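Local coordinates for periplasmic binding protein/LacI transcriptional regulator (Burkholderia multivorans, PDB 4YLE) that probably binds a small solute, most likely a sugar, in the periplasm and hands it to an ABC transporter for import, at residues P144-G149 with A275-A280; M234-V239 with K263-D268; G53-Q58 with F65-N70. All coordinates share one frame; numbering follows the deposited sequence.

Interaction 1: residues P144-G149 with A275-A280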
loop_
_atom_site.group_PDB
_atom_site.type_symbol
_atom_site.label_atom_id
_atom_site.label_comp_id
_atom_site.label_asym_id
_atom_site.label_seq_id
_atom_site.Cartn_x
_atom_site.Cartn_y
_atom_site.Cartn_z
ATOM N N PRO A 144 -1.339 8.228 2.211
ATOM C CA PRO A 144 -0.048 8.907 2.167
ATOM C C PRO A 144 0.391 9.370 0.798
ATOM O O PRO A 144 -0.067 8.907 -0.246
ATOM C CB PRO A 144 0.898 7.836 2.666
ATOM C CG PRO A 144 0.308 6.576 2.142
ATOM C CD PRO A 144 -1.174 6.775 2.354
ATOM N N ASP A 145 1.366 10.266 0.838
ATOM C CA ASP A 145 2.090 10.656 -0.352
ATOM C C ASP A 145 3.233 9.650 -0.478
ATOM O O ASP A 145 4.240 9.737 0.247
ATOM C CB ASP A 145 2.607 12.090 -0.239
ATOM C CG ASP A 145 3.390 12.530 -1.459
ATOM O OD1 ASP A 145 4.075 11.677 -2.061
ATOM O OD2 ASP A 145 3.351 13.743 -1.824
ATOM N N ASN A 146 3.057 8.659 -1.341
ATOM C CA ASN A 146 4.015 7.576 -1.417
ATOM C C ASN A 146 5.325 7.985 -2.097
ATOM O O ASN A 146 6.299 7.266 -2.003
ATOM C CB ASN A 146 3.408 6.370 -2.143
ATOM C CG ASN A 146 2.491 5.570 -1.239
ATOM O OD1 ASN A 146 2.959 4.935 -0.294
ATOM N ND2 ASN A 146 1.192 5.628 -1.486
ATOM N N ARG A 147 5.329 9.102 -2.814
ATOM C CA ARG A 147 6.568 9.543 -3.470
ATOM C C ARG A 147 7.472 10.136 -2.395
ATOM O O ARG A 147 8.632 9.773 -2.278
ATOM C CB ARG A 147 6.268 10.533 -4.587
ATOM C CG ARG A 147 7.465 10.908 -5.454
ATOM C CD ARG A 147 7.090 11.750 -6.674
ATOM N NE ARG A 147 8.239 11.831 -7.578
ATOM C CZ ARG A 147 8.185 12.099 -8.875
ATOM N NH1 ARG A 147 7.030 12.355 -9.478
ATOM N NH2 ARG A 147 9.315 12.124 -9.573
ATOM N N LYS A 148 6.908 11.006 -1.560
ATOM C CA LYS A 148 7.665 11.519 -0.414
ATOM C C LYS A 148 8.078 10.415 0.546
ATOM O O LYS A 148 9.173 10.461 1.097
ATOM C CB LYS A 148 6.846 12.563 0.351
ATOM C CG LYS A 148 6.609 13.857 -0.395
ATOM C CD LYS A 148 5.751 14.794 0.430
ATOM C CE LYS A 148 5.501 16.132 -0.304
ATOM N NZ LYS A 148 4.629 17.076 0.464
ATOM N N GLY A 149 7.185 9.435 0.780
ATOM C CA GLY A 149 7.482 8.334 1.667
ATOM C C GLY A 149 8.673 7.524 1.176
ATOM O O GLY A 149 9.641 7.348 1.914
ATOM N N ALA A 275 9.458 2.032 6.172
ATOM C CA ALA A 275 8.700 3.248 6.491
ATOM C C ALA A 275 7.397 2.823 7.084
ATOM O O ALA A 275 6.816 1.813 6.664
ATOM C CB ALA A 275 8.465 4.112 5.266
ATOM N N ASP A 276 6.915 3.596 8.055
ATOM C CA ASP A 276 5.605 3.322 8.615
ATOM C C ASP A 276 4.631 4.291 7.970
ATOM O O ASP A 276 4.810 5.499 8.047
ATOM C CB ASP A 276 5.610 3.457 10.132
ATOM C CG ASP A 276 4.478 2.685 10.793
ATOM O OD1 ASP A 276 3.410 2.546 10.165
ATOM O OD2 ASP A 276 4.644 2.216 11.932
ATOM N N GLN A 277 3.629 3.740 7.296
ATOM C CA GLN A 277 2.571 4.546 6.657
ATOM C C GLN A 277 1.244 4.346 7.370
ATOM O O GLN A 277 0.186 4.741 6.853
ATOM C CB GLN A 277 2.428 4.219 5.162
ATOM C CG GLN A 277 2.065 2.763 4.891
ATOM C CD GLN A 277 1.513 2.507 3.497
ATOM O OE1 GLN A 277 0.791 3.328 2.956
ATOM N NE2 GLN A 277 1.835 1.352 2.923
ATOM N N TYR A 278 1.295 3.748 8.555
ATOM C CA TYR A 278 0.170 3.785 9.478
ATOM C C TYR A 278 -1.135 3.235 8.901
ATOM O O TYR A 278 -2.146 3.944 8.682
ATOM C CB TYR A 278 0.023 5.212 9.970
ATOM C CG TYR A 278 1.333 5.696 10.578
ATOM C CD1 TYR A 278 1.847 5.087 11.712
ATOM C CD2 TYR A 278 2.044 6.755 10.034
ATOM C CE1 TYR A 278 3.047 5.510 12.277
ATOM C CE2 TYR A 278 3.245 7.196 10.611
ATOM C CZ TYR A 278 3.736 6.567 11.722
ATOM O OH TYR A 278 4.920 7.002 12.316
ATOM N N ALA A 279 -1.124 1.928 8.733
ATOM C CA ALA A 279 -2.263 1.198 8.201
ATOM C C ALA A 279 -3.559 1.416 8.976
ATOM O O ALA A 279 -4.631 1.657 8.389
ATOM C CB ALA A 279 -1.929 -0.261 8.161
ATOM N N ALA A 280 -3.470 1.298 10.293
ATOM C CA ALA A 280 -4.629 1.376 11.142
ATOM C C ALA A 280 -5.189 2.791 11.025
ATOM O O ALA A 280 -6.383 2.968 10.975
ATOM C CB ALA A 280 -4.270 1.061 12.572
HETATM O O HOH W 1 -0.142 3.633 0.288
#

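Interaction 2: residues M234-V239 with K263-D268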
loop_
_atom_site.group_PDB
_atom_site.type_symbol
_atom_site.label_atom_id
_atom_site.label_comp_id
_atom_site.label_asym_id
_atom_site.label_seq_id
_atom_site.Cartn_x
_atom_site.Cartn_y
_atom_site.Cartn_z
HETATM N N MSE A 234 7.981 -7.778 -0.271
HETATM C CA MSE A 234 8.951 -7.949 -1.347
HETATM C C MSE A 234 10.361 -7.854 -0.801
HETATM O O MSE A 234 11.253 -8.568 -1.294
HETATM C CB MSE A 234 8.709 -6.954 -2.450
HETATM C CG MSE A 234 7.513 -7.339 -3.270
HETATM SE SE MSE A 234 7.173 -6.236 -4.802
HETATM C CE MSE A 234 7.230 -4.520 -3.902
ATOM N N ALA A 235 10.573 -7.000 0.207
ATOM C CA ALA A 235 11.881 -6.883 0.848
ATOM C C ALA A 235 12.292 -8.190 1.518
ATOM O O ALA A 235 13.459 -8.546 1.461
ATOM C CB ALA A 235 11.895 -5.762 1.844
ATOM N N ILE A 236 11.339 -8.901 2.136
ATOM C CA ILE A 236 11.611 -10.206 2.741
ATOM C C ILE A 236 12.064 -11.152 1.643
ATOM O O ILE A 236 13.039 -11.891 1.813
ATOM C CB ILE A 236 10.362 -10.758 3.478
ATOM C CG1 ILE A 236 10.124 -9.923 4.735
ATOM C CG2 ILE A 236 10.509 -12.238 3.800
ATOM C CD1 ILE A 236 8.772 -10.189 5.426
ATOM N N GLY A 237 11.379 -11.125 0.506
ATOM C CA GLY A 237 11.832 -11.884 -0.645
ATOM C C GLY A 237 13.243 -11.521 -1.062
ATOM O O GLY A 237 14.080 -12.436 -1.314
ATOM N N ALA A 238 13.535 -10.218 -1.116
ATOM C CA ALA A 238 14.878 -9.744 -1.528
ATOM C C ALA A 238 15.978 -10.157 -0.523
ATOM O O ALA A 238 17.067 -10.568 -0.924
ATOM C CB ALA A 238 14.848 -8.227 -1.723
ATOM N N VAL A 239 15.685 -10.087 0.771
ATOM C CA VAL A 239 16.594 -10.581 1.803
ATOM C C VAL A 239 16.951 -12.068 1.573
ATOM O O VAL A 239 18.133 -12.453 1.606
ATOM C CB VAL A 239 15.974 -10.372 3.228
ATOM C CG1 VAL A 239 16.668 -11.227 4.292
ATOM C CG2 VAL A 239 16.081 -8.939 3.593
ATOM N N LYS A 263 11.066 -6.375 11.624
ATOM C CA LYS A 263 11.799 -5.833 12.769
ATOM C C LYS A 263 13.053 -6.610 13.157
ATOM O O LYS A 263 14.090 -5.998 13.400
ATOM C CB LYS A 263 10.846 -5.713 13.946
ATOM C CG LYS A 263 9.829 -4.626 13.670
ATOM C CD LYS A 263 8.741 -4.531 14.720
ATOM C CE LYS A 263 7.616 -3.653 14.211
ATOM N NZ LYS A 263 6.653 -3.409 15.299
ATOM N N PRO A 264 12.996 -7.951 13.188
ATOM C CA PRO A 264 14.254 -8.655 13.469
ATOM C C PRO A 264 15.300 -8.383 12.393
ATOM O O PRO A 264 16.497 -8.406 12.654
ATOM C CB PRO A 264 13.851 -10.127 13.472
ATOM C CG PRO A 264 12.373 -10.130 13.627
ATOM C CD PRO A 264 11.880 -8.890 12.982
HETATM N N MSE A 265 14.835 -8.108 11.178
HETATM C CA MSE A 265 15.744 -7.861 10.072
HETATM C C MSE A 265 16.389 -6.475 10.150
HETATM O O MSE A 265 17.561 -6.340 9.805
HETATM C CB MSE A 265 15.009 -8.058 8.755
HETATM C CG MSE A 265 14.426 -9.446 8.659
HETATM SE SE MSE A 265 13.705 -9.791 6.896
HETATM C CE MSE A 265 12.723 -11.452 7.271
ATOM N N LEU A 266 15.650 -5.459 10.596
ATOM C CA LEU A 266 16.265 -4.166 10.914
ATOM C C LEU A 266 17.303 -4.340 12.029
ATOM O O LEU A 266 18.379 -3.764 11.973
ATOM C CB LEU A 266 15.229 -3.127 11.360
ATOM C CG LEU A 266 14.156 -2.647 10.365
ATOM C CD1 LEU A 266 13.096 -1.751 11.012
ATOM C CD2 LEU A 266 14.802 -1.902 9.215
ATOM N N LYS A 267 16.965 -5.133 13.045
ATOM C CA LYS A 267 17.845 -5.298 14.200
ATOM C C LYS A 267 19.137 -6.002 13.861
ATOM O O LYS A 267 20.191 -5.609 14.362
ATOM C CB LYS A 267 17.114 -6.068 15.319
ATOM N N ASP A 268 19.076 -7.050 13.036
ATOM C CA ASP A 268 20.284 -7.807 12.713
ATOM C C ASP A 268 20.936 -7.383 11.411
ATOM O O ASP A 268 21.920 -7.997 10.983
ATOM C CB ASP A 268 20.012 -9.316 12.688
ATOM C CG ASP A 268 19.099 -9.769 11.566
ATOM O OD1 ASP A 268 18.906 -9.060 10.541
ATOM O OD2 ASP A 268 18.573 -10.896 11.716
#

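Interaction 3: residues G53-Q58 with F65-N70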
loop_
_atom_site.group_PDB
_atom_site.type_symbol
_atom_site.label_atom_id
_atom_site.label_comp_id
_atom_site.label_asym_id
_atom_site.label_seq_id
_atom_site.Cartn_x
_atom_site.Cartn_y
_atom_site.Cartn_z
ATOM N N GLY A 53 -6.706 -2.552 13.734
ATOM C CA GLY A 53 -6.957 -1.160 14.074
ATOM C C GLY A 53 -8.410 -0.757 13.916
ATOM O O GLY A 53 -9.006 -0.114 14.778
ATOM N N ALA A 54 -8.983 -1.128 12.787
ATOM C CA ALA A 54 -10.375 -0.823 12.491
ATOM C C ALA A 54 -11.290 -1.487 13.508
ATOM O O ALA A 54 -12.224 -0.873 14.013
ATOM C CB ALA A 54 -10.725 -1.295 11.099
ATOM N N LYS A 55 -11.030 -2.755 13.796
ATOM C CA LYS A 55 -11.868 -3.510 14.711
ATOM C C LYS A 55 -11.772 -2.933 16.120
ATOM O O LYS A 55 -12.785 -2.821 16.824
ATOM C CB LYS A 55 -11.490 -4.994 14.679
ATOM C CG LYS A 55 -11.927 -5.700 13.384
ATOM C CD LYS A 55 -11.711 -7.209 13.504
ATOM C CE LYS A 55 -12.064 -7.957 12.226
ATOM N NZ LYS A 55 -13.476 -7.737 11.806
ATOM N N GLU A 56 -10.574 -2.542 16.528
ATOM C CA GLU A 56 -10.406 -1.920 17.837
ATOM C C GLU A 56 -11.158 -0.601 17.918
ATOM O O GLU A 56 -11.798 -0.286 18.935
ATOM C CB GLU A 56 -8.938 -1.735 18.115
ATOM C CG GLU A 56 -8.294 -3.061 18.425
ATOM C CD GLU A 56 -6.812 -3.044 18.220
ATOM O OE1 GLU A 56 -6.267 -1.926 18.117
ATOM O OE2 GLU A 56 -6.203 -4.143 18.161
ATOM N N TYR A 57 -11.117 0.140 16.830
ATOM C CA TYR A 57 -11.858 1.391 16.731
ATOM C C TYR A 57 -13.365 1.169 16.845
ATOM O O TYR A 57 -14.043 1.905 17.552
ATOM C CB TYR A 57 -11.545 2.097 15.425
ATOM C CG TYR A 57 -12.134 3.477 15.344
ATOM C CD1 TYR A 57 -11.769 4.438 16.277
ATOM C CD2 TYR A 57 -13.049 3.814 14.375
ATOM C CE1 TYR A 57 -12.286 5.696 16.235
ATOM C CE2 TYR A 57 -13.585 5.092 14.324
ATOM C CZ TYR A 57 -13.183 6.023 15.270
ATOM O OH TYR A 57 -13.667 7.307 15.275
ATOM N N GLN A 58 -13.887 0.163 16.141
ATOM C CA GLN A 58 -15.289 -0.140 16.254
ATOM C C GLN A 58 -15.644 -0.560 17.672
ATOM O O GLN A 58 -16.678 -0.153 18.200
ATOM C CB GLN A 58 -15.706 -1.235 15.266
ATOM C CG GLN A 58 -17.224 -1.390 15.137
ATOM C CD GLN A 58 -17.848 -2.238 16.242
ATOM O OE1 GLN A 58 -17.191 -3.091 16.834
ATOM N NE2 GLN A 58 -19.154 -2.016 16.511
ATOM N N PHE A 65 -21.273 2.770 15.114
ATOM C CA PHE A 65 -21.338 2.104 13.818
ATOM C C PHE A 65 -21.051 0.614 13.951
ATOM O O PHE A 65 -20.490 0.176 14.945
ATOM C CB PHE A 65 -20.373 2.760 12.806
ATOM C CG PHE A 65 -18.891 2.458 13.040
ATOM C CD1 PHE A 65 -18.191 3.113 14.039
ATOM C CD2 PHE A 65 -18.204 1.567 12.234
ATOM C CE1 PHE A 65 -16.833 2.861 14.253
ATOM C CE2 PHE A 65 -16.834 1.317 12.445
ATOM C CZ PHE A 65 -16.159 1.969 13.451
ATOM N N ASP A 66 -21.497 -0.153 12.956
ATOM C CA ASP A 66 -21.114 -1.556 12.799
ATOM C C ASP A 66 -20.094 -1.635 11.671
ATOM O O ASP A 66 -20.103 -0.801 10.785
ATOM C CB ASP A 66 -22.313 -2.440 12.468
ATOM C CG ASP A 66 -23.237 -2.617 13.638
ATOM O OD1 ASP A 66 -22.718 -2.828 14.758
ATOM O OD2 ASP A 66 -24.472 -2.525 13.441
ATOM N N LEU A 67 -19.236 -2.644 11.709
ATOM C CA LEU A 67 -18.089 -2.735 10.785
ATOM C C LEU A 67 -18.036 -4.113 10.178
ATOM O O LEU A 67 -18.081 -5.097 10.907
ATOM C CB LEU A 67 -16.768 -2.451 11.515
ATOM C CG LEU A 67 -15.495 -2.653 10.688
ATOM C CD1 LEU A 67 -15.406 -1.601 9.612
ATOM C CD2 LEU A 67 -14.216 -2.665 11.556
ATOM N N ILE A 68 -17.943 -4.189 8.851
ATOM C CA ILE A 68 -17.736 -5.471 8.157
ATOM C C ILE A 68 -16.400 -5.390 7.452
ATOM O O ILE A 68 -16.239 -4.498 6.641
ATOM C CB ILE A 68 -18.840 -5.754 7.103
ATOM C CG1 ILE A 68 -20.222 -5.617 7.735
ATOM C CG2 ILE A 68 -18.643 -7.140 6.434
ATOM C CD1 ILE A 68 -20.463 -6.526 8.921
ATOM N N THR A 69 -15.463 -6.293 7.759
ATOM C CA THR A 69 -14.124 -6.242 7.142
ATOM C C THR A 69 -13.966 -7.410 6.182
ATOM O O THR A 69 -14.504 -8.494 6.402
ATOM C CB THR A 69 -12.971 -6.279 8.187
ATOM O OG1 THR A 69 -12.934 -7.552 8.834
ATOM C CG2 THR A 69 -13.153 -5.223 9.221
ATOM N N ASN A 70 -13.267 -7.175 5.077
ATOM C CA ASN A 70 -13.009 -8.230 4.106
ATOM C C ASN A 70 -11.728 -7.936 3.384
ATOM O O ASN A 70 -11.383 -6.782 3.186
ATOM C CB ASN A 70 -14.114 -8.353 3.066
ATOM C CG ASN A 70 -15.355 -9.045 3.597
ATOM O OD1 ASN A 70 -16.417 -8.432 3.739
ATOM N ND2 ASN A 70 -15.232 -10.336 3.879
HETATM O O HOH W 2 -15.708 -6.140 11.758
#

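Interaction 1: residues P144-G149 with A275-A280
Gln277 reaches Pro144 through a chi1 of 60°, which sets its CG between its own backbone N and carbonyl carbon, and an almost fully extended chi2 of 162°, which brings the amide oxygen up to the proline ring. The amide oxygen does the touching: Gln277 OE1 lies 3.4 Å from Pro144 CG and 4.0 Å from Pro144 CD, and the two side chains meet at a slant. No hydrogen bond runs directly between the segments. A water links them, accepting from Asn146 ND2 at 3.0 Å and lying 2.8 Å from Gln277 OE1. The other ends of both amides are held from outside, Asn146 OD1 by Arg182, and Gln277 NE2 by Asp257 and by an unidentified bound ligand.

Each segment also braces its own turn. Asp145 is the N-cap of the helix beginning at Asn146; its OD1 accepts from Lys148 N at 3.0 Å in a nearly straight bond (173°), the N-H reaching OD1 from above the carboxylate plane, while the bond from Arg147 N is weak. Asp276 OD1 accepts from Tyr278 N at 2.9 Å, closing an Asx turn immediately before helix 279-295.

The contact lies where the end of strand 141-144 and the start of helix 146-160 face the link between strand 274-276 and helix 279-295. Gln277 also touches Phe46 of helix 45-60 and Arg182 of helix 177-193, a bridging position consistent with a crossover between the two lobes beside the ligand cleft, while Pro144 packs on Thr309 and Val311 of strand 308-314.

Interaction 2: residues M234-V239 with K263-D268
Ile236 and Met265 mark the closest approach of two helical backbones, with their CA atoms 8.7 Å apart. Both segments have helical phi/psi values and i to i+4 bonds: Ala238 N donates to Met234 O at 2.8 Å, and Lys267 N to Lys263 O at 3.0 Å. At this separation the backbones do not meet, and side chains fill the gap.

Met265, present as selenomethionine, spans it. Its chain is extended beyond CG (chi2 -172°, chi3 -168°), which carries the selenium and terminal methyl across to the other helix. Met265 CE rests 3.9 Å from Ile236 CG1, the two side chains crossing at about a right angle. The selenium is lodged beside the valine fork, with Met265 SE 4.2 Å from both Val239 CG1 and Val239 CG2. The contact is wholly apolar and lies near the surface; Val271 touches both Val239 and Met265, extending the patch, and Ile259 packs on Ile236.

The arrangement is helix-to-helix packing by one long, unbranched side chain across two branched ones. It joins helix 232-244, which connects parallel strands 226-229 and 252-254, to the short helix 263-268 within the alpha/beta lobe of a periplasmic binding protein.

Interaction 3: residues G53-Q58 with F65-N70
Gln58 and Lys55 make the two direct polar bonds, Gln58 to Phe65, just before the strand, and Lys55 to Thr69 within it. Gln58 NE2 donates to Phe65 O at 3.0 Å with an N-H...O angle of 174°; the donor lies in the carbonyl plane, and the acceptor lies essentially in the glutamine amide plane, so the amide is well oriented for this bond. Gln58 gets there by a bend at chi2 (-82°), which turns the amide to the carbonyl of Phe65. Three residues earlier, Lys55 NZ bonds to Thr69 OG1 at 3.0 Å. Its chain stays extended until a final bend, and Thr69 OG1 is also hydrogen-bonded to Glu51.

A water supplies a further link, accepting from Lys55 NZ and donating to Leu67 O, so the lysine meets the strand directly at Thr69 OG1 and, through the water, at Leu67 O.

Aromatic contacts centre on Phe65. Gln58 CG sits over one face of its ring, 4.1 Å from the centroid, in a CH-pi contact displaced toward the rim. Tyr57 approaches the same ring obliquely, Tyr57 CD2 lying 3.7 Å from Phe65 CZ; its hydroxyl is bound by Asp288 of helix 279-295.

Apolar packing closes the middle. Leu67 CD2 lies 3.8 Å from Ala54 CB, and Gln58 CG slides past Leu67 CB, the two side chains running in opposite directions. Ala54 and Phe65 also meet Ile287 of helix 279-295.

Helix 53-58 and strand 66-70 run nearly antiparallel (164°), their axes 8.9 Å apart. This is the helix packed against the second strand of the beta-alpha-beta unit formed by 34-39, 45-60 and 66-72, the repeating element of the Rossmann-like lobes of periplasmic binding proteins.

Overall arrangement
Along the chain interaction 3 comes first and is complete before interaction 1 begins; interaction 2 then falls wholly between the two segments of interaction 1. Interactions 1 and 3 reach the same seven-stranded mixed sheet, interaction 3 at its outermost strand 66-72 and interaction 1 at its far end near 274-276. Their centres are 21 Å apart, yet they touch where Ala280 CB packs 3.8 Å from Gly53 CA. Interaction 2 belongs to the four-stranded parallel sheet's lobe, its centre 18 Å from interaction 1 and 30 Å from interaction 3. Interaction 1 thus lies roughly between the other two, consistent with a two-lobed binding protein whose crossover segments join the lobes beside the ligand.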